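Local coordinates for putative secreted protein (Pseudomonas aeruginosa, PDB 3NPD), which is of unknown function but is probably a secreted, quorum-sensing-regulated virulence factor of a family specific to Pseudomonas, at residues Ala52-Ala55 against Glu56-Ser60; Ser75-Gly78 against Tyr79-Leu83. All blocks are in the same frame, centred on the assembly; numbering follows the deposited sequence. Where two conformers were deposited one is given.

Contact 1. Residues Ala52-Ala55 against Glu56-Ser60. With SO4 (sulfate ion), chain B.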
ATOM      1  N   ALA A  52     -10.800  10.001  11.869  1.00 16.25           N
ATOM      2  CA  ALA A  52     -11.123  11.311  11.304  1.00 16.52           C
ATOM      3  C   ALA A  52     -10.082  12.372  11.574  1.00 16.75           C
ATOM      4  O   ALA A  52      -9.694  13.100  10.656  1.00 16.68           O
ATOM      5  CB  ALA A  52     -12.515  11.768  11.829  1.00 17.97           C
ATOM      6  N   SER A  53      -9.624  12.476  12.819  1.00 18.12           N
ATOM      7  CA  SER A  53      -8.653  13.533  13.161  0.50 20.64           C
ATOM      8  C   SER A  53      -7.306  13.330  12.486  1.00 18.02           C
ATOM      9  O   SER A  53      -6.745  14.287  11.937  1.00 22.28           O
ATOM     10  CB  SER A  53      -8.490  13.725  14.674  0.50 22.99           C
ATOM     11  OG  SER A  53      -9.637  14.370  15.198  0.50 20.79           O
ATOM     12  N   HIS A  54      -6.799  12.109  12.494  1.00 18.42           N
ATOM     13  CA  HIS A  54      -5.561  11.805  11.812  1.00 15.89           C
ATOM     14  C   HIS A  54      -5.729  11.909  10.278  1.00 17.36           C
ATOM     15  O   HIS A  54      -4.807  12.296   9.592  1.00 16.62           O
ATOM     16  CB  HIS A  54      -5.050  10.432  12.177  1.00 17.21           C
ATOM     17  CG  HIS A  54      -3.644  10.171  11.714  1.00 23.02           C
ATOM     18  ND1 HIS A  54      -2.608  11.026  12.010  1.00 40.55           N
ATOM     19  CD2 HIS A  54      -3.110   9.186  10.964  1.00 40.71           C
ATOM     20  CE1 HIS A  54      -1.491  10.566  11.488  1.00 37.24           C
ATOM     21  NE2 HIS A  54      -1.768   9.451  10.846  1.00 36.79           N
ATOM     22  N   ALA A  55      -6.898  11.549   9.758  1.00 16.60           N
ATOM     23  CA  ALA A  55      -7.170  11.695   8.325  1.00 15.96           C
ATOM     24  C   ALA A  55      -6.983  13.168   7.894  1.00 16.69           C
ATOM     25  O   ALA A  55      -6.463  13.447   6.808  1.00 16.53           O
ATOM     26  CB  ALA A  55      -8.611  11.223   7.986  1.00 15.00           C
ATOM     27  N   GLU A  56      -7.442  14.087   8.743  1.00 15.93           N
ATOM     28  CA  GLU A  56      -7.268  15.526   8.482  1.00 17.02           C
ATOM     29  C   GLU A  56      -5.813  15.938   8.479  1.00 15.17           C
ATOM     30  O   GLU A  56      -5.392  16.710   7.615  1.00 17.49           O
ATOM     31  CB  GLU A  56      -8.084  16.375   9.435  1.00 18.08           C
ATOM     32  CG  GLU A  56      -9.581  16.322   9.135  1.00 25.47           C
ATOM     33  CD  GLU A  56      -9.964  17.062   7.835  1.00 33.32           C
ATOM     34  OE1 GLU A  56      -9.894  16.486   6.725  1.00 31.57           O
ATOM     35  OE2 GLU A  56     -10.390  18.235   7.940  1.00 36.51           O
ATOM     36  N   ARG A  57      -5.030  15.428   9.431  1.00 16.62           N
ATOM     37  CA  ARG A  57      -3.590  15.692   9.460  1.00 18.18           C
ATOM     38  C   ARG A  57      -2.929  15.181   8.200  1.00 16.73           C
ATOM     39  O   ARG A  57      -2.065  15.868   7.623  1.00 19.48           O
ATOM     40  CB  ARG A  57      -2.920  15.050  10.680  1.00 20.31           C
ATOM     41  CG  ARG A  57      -3.381  15.610  12.008  1.00 31.48           C
ATOM     42  CD  ARG A  57      -2.362  15.372  13.145  1.00 41.53           C
ATOM     43  NE  ARG A  57      -2.030  13.976  13.515  1.00 41.30           N
ATOM     44  CZ  ARG A  57      -2.790  13.115  14.217  1.00 39.98           C
ATOM     45  NH1 ARG A  57      -4.036  13.389  14.581  1.00 25.71           N
ATOM     46  NH2 ARG A  57      -2.299  11.907  14.520  1.00 53.64           N
HETATM   47  N   MSE A  58      -3.329  13.983   7.752  1.00 17.25           N
HETATM   48  CA  MSE A  58      -2.829  13.438   6.484  1.00 14.87           C
HETATM   49  C   MSE A  58      -3.153  14.301   5.277  1.00 15.82           C
HETATM   50  O   MSE A  58      -2.276  14.608   4.488  1.00 15.13           O
HETATM   51  CB  MSE A  58      -3.285  12.004   6.247  1.00 13.82           C
HETATM   52  CG  MSE A  58      -2.663  11.090   7.231  1.00 16.18           C
HETATM   53 SE   MSE A  58      -3.226   9.256   7.039  0.75 17.16          SE
HETATM   54  CE  MSE A  58      -2.200   8.852   5.440  1.00 17.58           C
ATOM     55  N   ARG A  59      -4.382  14.752   5.197  1.00 14.52           N
ATOM     56  CA  ARG A  59      -4.824  15.585   4.085  1.00 15.81           C
ATOM     57  C   ARG A  59      -4.162  16.948   4.044  1.00 15.13           C
ATOM     58  O   ARG A  59      -4.086  17.549   2.976  1.00 15.58           O
ATOM     59  CB  ARG A  59      -6.333  15.778   4.141  1.00 17.32           C
ATOM     60  CG  ARG A  59      -7.112  14.511   3.800  1.00 17.30           C
ATOM     61  CD  ARG A  59      -8.588  14.837   3.852  1.00 22.91           C
ATOM     62  NE  ARG A  59      -9.434  13.679   3.634  1.00 21.06           N
ATOM     63  CZ  ARG A  59     -10.276  13.117   4.506  1.00 24.74           C
ATOM     64  NH1 ARG A  59     -10.443  13.588   5.732  1.00 23.87           N
ATOM     65  NH2 ARG A  59     -10.984  12.049   4.121  1.00 24.84           N
ATOM     66  N   SER A  60      -3.779  17.467   5.220  1.00 15.42           N
ATOM     67  CA  SER A  60      -3.111  18.779   5.334  1.00 15.37           C
ATOM     68  C   SER A  60      -1.686  18.773   4.818  1.00 15.72           C
ATOM     69  O   SER A  60      -1.116  19.842   4.542  1.00 17.99           O
ATOM     70  CB  SER A  60      -3.119  19.292   6.794  1.00 18.39           C
ATOM     71  OG  SER A  60      -2.207  18.595   7.593  1.00 23.07           O
TER
HETATM   72  S   SO4 B   1     -13.340   8.588  14.177  1.00 40.86           S
HETATM   73  O1  SO4 B   1     -13.034   8.258  12.771  1.00 28.43           O
HETATM   74  O2  SO4 B   1     -12.413   9.518  14.840  1.00 44.78           O
HETATM   75  O3  SO4 B   1     -14.667   9.193  14.229  1.00 47.19           O
HETATM   76  O4  SO4 B   1     -13.297   7.347  14.977  1.00 41.13           O
HETATM   77  O   HOH W   1     -11.541  13.368   8.640  1.00 32.38           O
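The first turns of the short helix 52-60, whose amino end holds a sulfate ion probably from the crystallisation liquor, bring H54 against R57 and M58 through i to i+3 and i to i+4 contacts. M58, a selenomethionine, lays its CG over one face of the H54 ring in a CH-pi contact, 4.3 Å from the ring centroid, while its SE sits obliquely at 4.5 Å from the same point. R57 approaches from the ND1 side: it bends back at chi3 (-62°), which brings its guanidinium beside the imidazole with the planes 54° apart; NH2 comes within 2.7 Å of H54 ND1, but at an angle too poor for a hydrogen bond. Around the helix, R59 NH1 makes a salt bridge with E56 OE1 (3.1 Å) and donates weakly to a water that in turn donates to A52 O. M58 N bonds to H54 O (2.9 Å). At the helix start A52 N donates to sulfate O1 (3.0 Å), and R51 and K97 also bind this anion. A55 and M58 face the sheet, touching strands 88-95 and 101-107 at E95, F93 and V102, and R59 NH2 bonds to P101 O.

Contact 2. Residues Ser75-Gly78 against Tyr79-Leu83; sequences SNTG and YRQLL
N76 caps the amino end of helix 77-83 and packs its side-chain amide on the ring of Y79, three residues on. Its OD1 accepts from Y79 N at 3.0 Å with a fairly straight N-H (162°), although the donor stands above the plane of the amide carbonyl. With CG anti to the backbone N (chi1 -175°), the side chain folds back over the first turn, and the amide stacks on the tyrosine with the two planes only 11° apart. ND2 lies over one face, displaced toward the rim, 3.6 Å from Y79 CD2. N76 thus accepts two backbone N-H groups, Y79 N at OD1 and R80 N at its main-chain O (2.9 Å). This is the close-packed part. The solvent side is looser: the exposed T77 CG2 and Q81 NE2 approach no nearer than 4.1 Å. Further along, the helix bond from L82 N to G78 O is long and weak at 3.4 Å. R80 passes its aliphatic CG close to N76 O before bending at chi3, and its NH1 bonds to C74 O, at the end of the preceding helix. N76 ND2 also donates to a bound 3-cyclohexyl-1-propylsulfonic acid, probably from the crystallisation liquor. Inward, Y79 rests on L89 and Y91 of strand 88-95, while L82 packs against L13 and V16 of helix 4-21.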
ATOM      1  N   SER A  75      13.181   1.350   1.290  1.00 21.81           N
ATOM      2  CA  SER A  75      14.200   0.667   2.107  0.50 22.17           C
ATOM      3  C   SER A  75      13.723  -0.703   2.610  1.00 21.99           C
ATOM      4  O   SER A  75      14.435  -1.361   3.360  1.00 24.93           O
ATOM      5  CB  SER A  75      14.613   1.555   3.299  0.50 24.24           C
ATOM      6  OG  SER A  75      13.519   1.833   4.156  0.50 23.20           O
ATOM      7  N   ASN A  76      12.547  -1.166   2.172  1.00 19.15           N
ATOM      8  CA  ASN A  76      12.007  -2.466   2.580  1.00 19.17           C
ATOM      9  C   ASN A  76      12.570  -3.482   1.592  1.00 19.04           C
ATOM     10  O   ASN A  76      12.289  -3.419   0.388  1.00 17.15           O
ATOM     11  CB  ASN A  76      10.486  -2.424   2.533  1.00 20.52           C
ATOM     12  CG  ASN A  76       9.806  -3.679   3.044  1.00 26.93           C
ATOM     13  OD1 ASN A  76       9.985  -4.783   2.514  1.00 22.77           O
ATOM     14  ND2 ASN A  76       8.865  -3.478   3.987  1.00 27.67           N
ATOM     15  N   THR A  77      13.362  -4.421   2.091  1.00 17.27           N
ATOM     16  CA  THR A  77      14.069  -5.358   1.204  1.00 22.12           C
ATOM     17  C   THR A  77      13.124  -6.164   0.351  1.00 22.13           C
ATOM     18  O   THR A  77      13.365  -6.319  -0.837  1.00 19.76           O
ATOM     19  CB  THR A  77      14.991  -6.321   2.006  1.00 22.88           C
ATOM     20  OG1 THR A  77      15.864  -5.559   2.821  1.00 27.30           O
ATOM     21  CG2 THR A  77      15.826  -7.189   1.075  1.00 26.44           C
ATOM     22  N   GLY A  78      12.057  -6.681   0.963  1.00 19.38           N
ATOM     23  CA  GLY A  78      11.060  -7.470   0.240  1.00 20.14           C
ATOM     24  C   GLY A  78      10.277  -6.646  -0.773  1.00 17.83           C
ATOM     25  O   GLY A  78      10.009  -7.125  -1.873  1.00 18.17           O
ATOM     26  N   TYR A  79       9.903  -5.417  -0.411  1.00 16.33           N
ATOM     27  CA  TYR A  79       9.210  -4.561  -1.386  1.00 18.30           C
ATOM     28  C   TYR A  79      10.107  -4.196  -2.543  1.00 15.50           C
ATOM     29  O   TYR A  79       9.630  -4.158  -3.688  1.00 15.95           O
ATOM     30  CB  TYR A  79       8.569  -3.320  -0.748  1.00 17.26           C
ATOM     31  CG  TYR A  79       7.418  -3.575   0.199  1.00 15.93           C
ATOM     32  CD1 TYR A  79       6.734  -4.813   0.241  1.00 22.31           C
ATOM     33  CD2 TYR A  79       6.993  -2.573   1.086  1.00 18.50           C
ATOM     34  CE1 TYR A  79       5.667  -5.035   1.117  1.00 20.92           C
ATOM     35  CE2 TYR A  79       5.872  -2.795   1.971  1.00 19.39           C
ATOM     36  CZ  TYR A  79       5.246  -4.050   1.971  1.00 21.41           C
ATOM     37  OH  TYR A  79       4.193  -4.339   2.806  1.00 26.36           O
ATOM     38  N   ARG A  80      11.392  -3.942  -2.277  1.00 18.32           N
ATOM     39  CA  ARG A  80      12.347  -3.604  -3.316  1.00 17.27           C
ATOM     40  C   ARG A  80      12.426  -4.744  -4.358  1.00 18.27           C
ATOM     41  O   ARG A  80      12.531  -4.474  -5.547  1.00 16.65           O
ATOM     42  CB  ARG A  80      13.719  -3.324  -2.730  1.00 19.51           C
ATOM     43  CG  ARG A  80      13.854  -1.957  -2.033  1.00 20.76           C
ATOM     44  CD  ARG A  80      15.296  -1.818  -1.488  1.00 31.26           C
ATOM     45  NE  ARG A  80      16.305  -1.560  -2.526  1.00 46.20           N
ATOM     46  CZ  ARG A  80      16.493  -0.404  -3.193  1.00 48.46           C
ATOM     47  NH1 ARG A  80      15.711   0.672  -2.996  1.00 45.05           N
ATOM     48  NH2 ARG A  80      17.476  -0.329  -4.097  1.00 52.68           N
ATOM     49  N   GLN A  81      12.351  -5.996  -3.893  1.00 16.20           N
ATOM     50  CA  GLN A  81      12.347  -7.153  -4.803  1.00 16.27           C
ATOM     51  C   GLN A  81      11.133  -7.128  -5.734  1.00 15.66           C
ATOM     52  O   GLN A  81      11.236  -7.552  -6.890  1.00 15.51           O
ATOM     53  CB  GLN A  81      12.374  -8.472  -4.051  1.00 18.85           C
ATOM     54  CG  GLN A  81      13.635  -8.701  -3.312  1.00 23.86           C
ATOM     55  CD  GLN A  81      13.588  -9.855  -2.333  1.00 32.95           C
ATOM     56  OE1 GLN A  81      12.590 -10.551  -2.198  1.00 35.01           O
ATOM     57  NE2 GLN A  81      14.694 -10.048  -1.628  1.00 33.08           N
ATOM     58  N   LEU A  82       9.980  -6.703  -5.198  1.00 14.89           N
ATOM     59  CA  LEU A  82       8.783  -6.610  -6.009  1.00 13.42           C
ATOM     60  C   LEU A  82       8.884  -5.479  -7.053  1.00 14.98           C
ATOM     61  O   LEU A  82       8.560  -5.665  -8.228  1.00 14.29           O
ATOM     62  CB  LEU A  82       7.532  -6.478  -5.118  1.00 13.09           C
ATOM     63  CG  LEU A  82       7.344  -7.598  -4.086  1.00 18.59           C
ATOM     64  CD1 LEU A  82       6.029  -7.331  -3.335  1.00 20.80           C
ATOM     65  CD2 LEU A  82       7.338  -9.004  -4.714  1.00 20.75           C
ATOM     66  N   LEU A  83       9.328  -4.323  -6.592  1.00 15.37           N
ATOM     67  CA  LEU A  83       9.517  -3.169  -7.468  0.50 14.57           C
ATOM     68  C   LEU A  83      10.552  -3.509  -8.554  1.00 12.80           C
ATOM     69  O   LEU A  83      10.369  -3.127  -9.715  1.00 14.41           O
ATOM     70  CB  LEU A  83       9.894  -1.907  -6.664  0.50 16.73           C
ATOM     71  CG  LEU A  83       8.692  -1.095  -6.166  0.50 16.79           C
ATOM     72  CD1 LEU A  83       7.618  -1.939  -5.518  0.50 15.35           C
ATOM     73  CD2 LEU A  83       9.154   0.017  -5.230  0.50 18.73           C
TER

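In the fold
Both contacts are local: contact 1 lies along helix 52-60, contact 2 at the start of helix 77-83 and the residues leading into it. They lie on opposite sides of the chain's centre, with centres about 28 Å apart. Contact 1 is partly buried, with A55 and M58 turned inward; contact 2 is a surface contact without a buried touching residue. Strand 88-95 meets both helices, but contact 1 also leans on strand 101-107, whereas contact 2 reaches helix 4-21. Their chemistry differs accordingly: an arginine and a selenomethionine flank an imidazole in contact 1, with a separate Glu-Arg salt bridge on the same helix, while a neutral amide caps and stacks in contact 2. A backbone N-H binds an anion at the first helix start, whereas a side chain supplies the acceptor at the second.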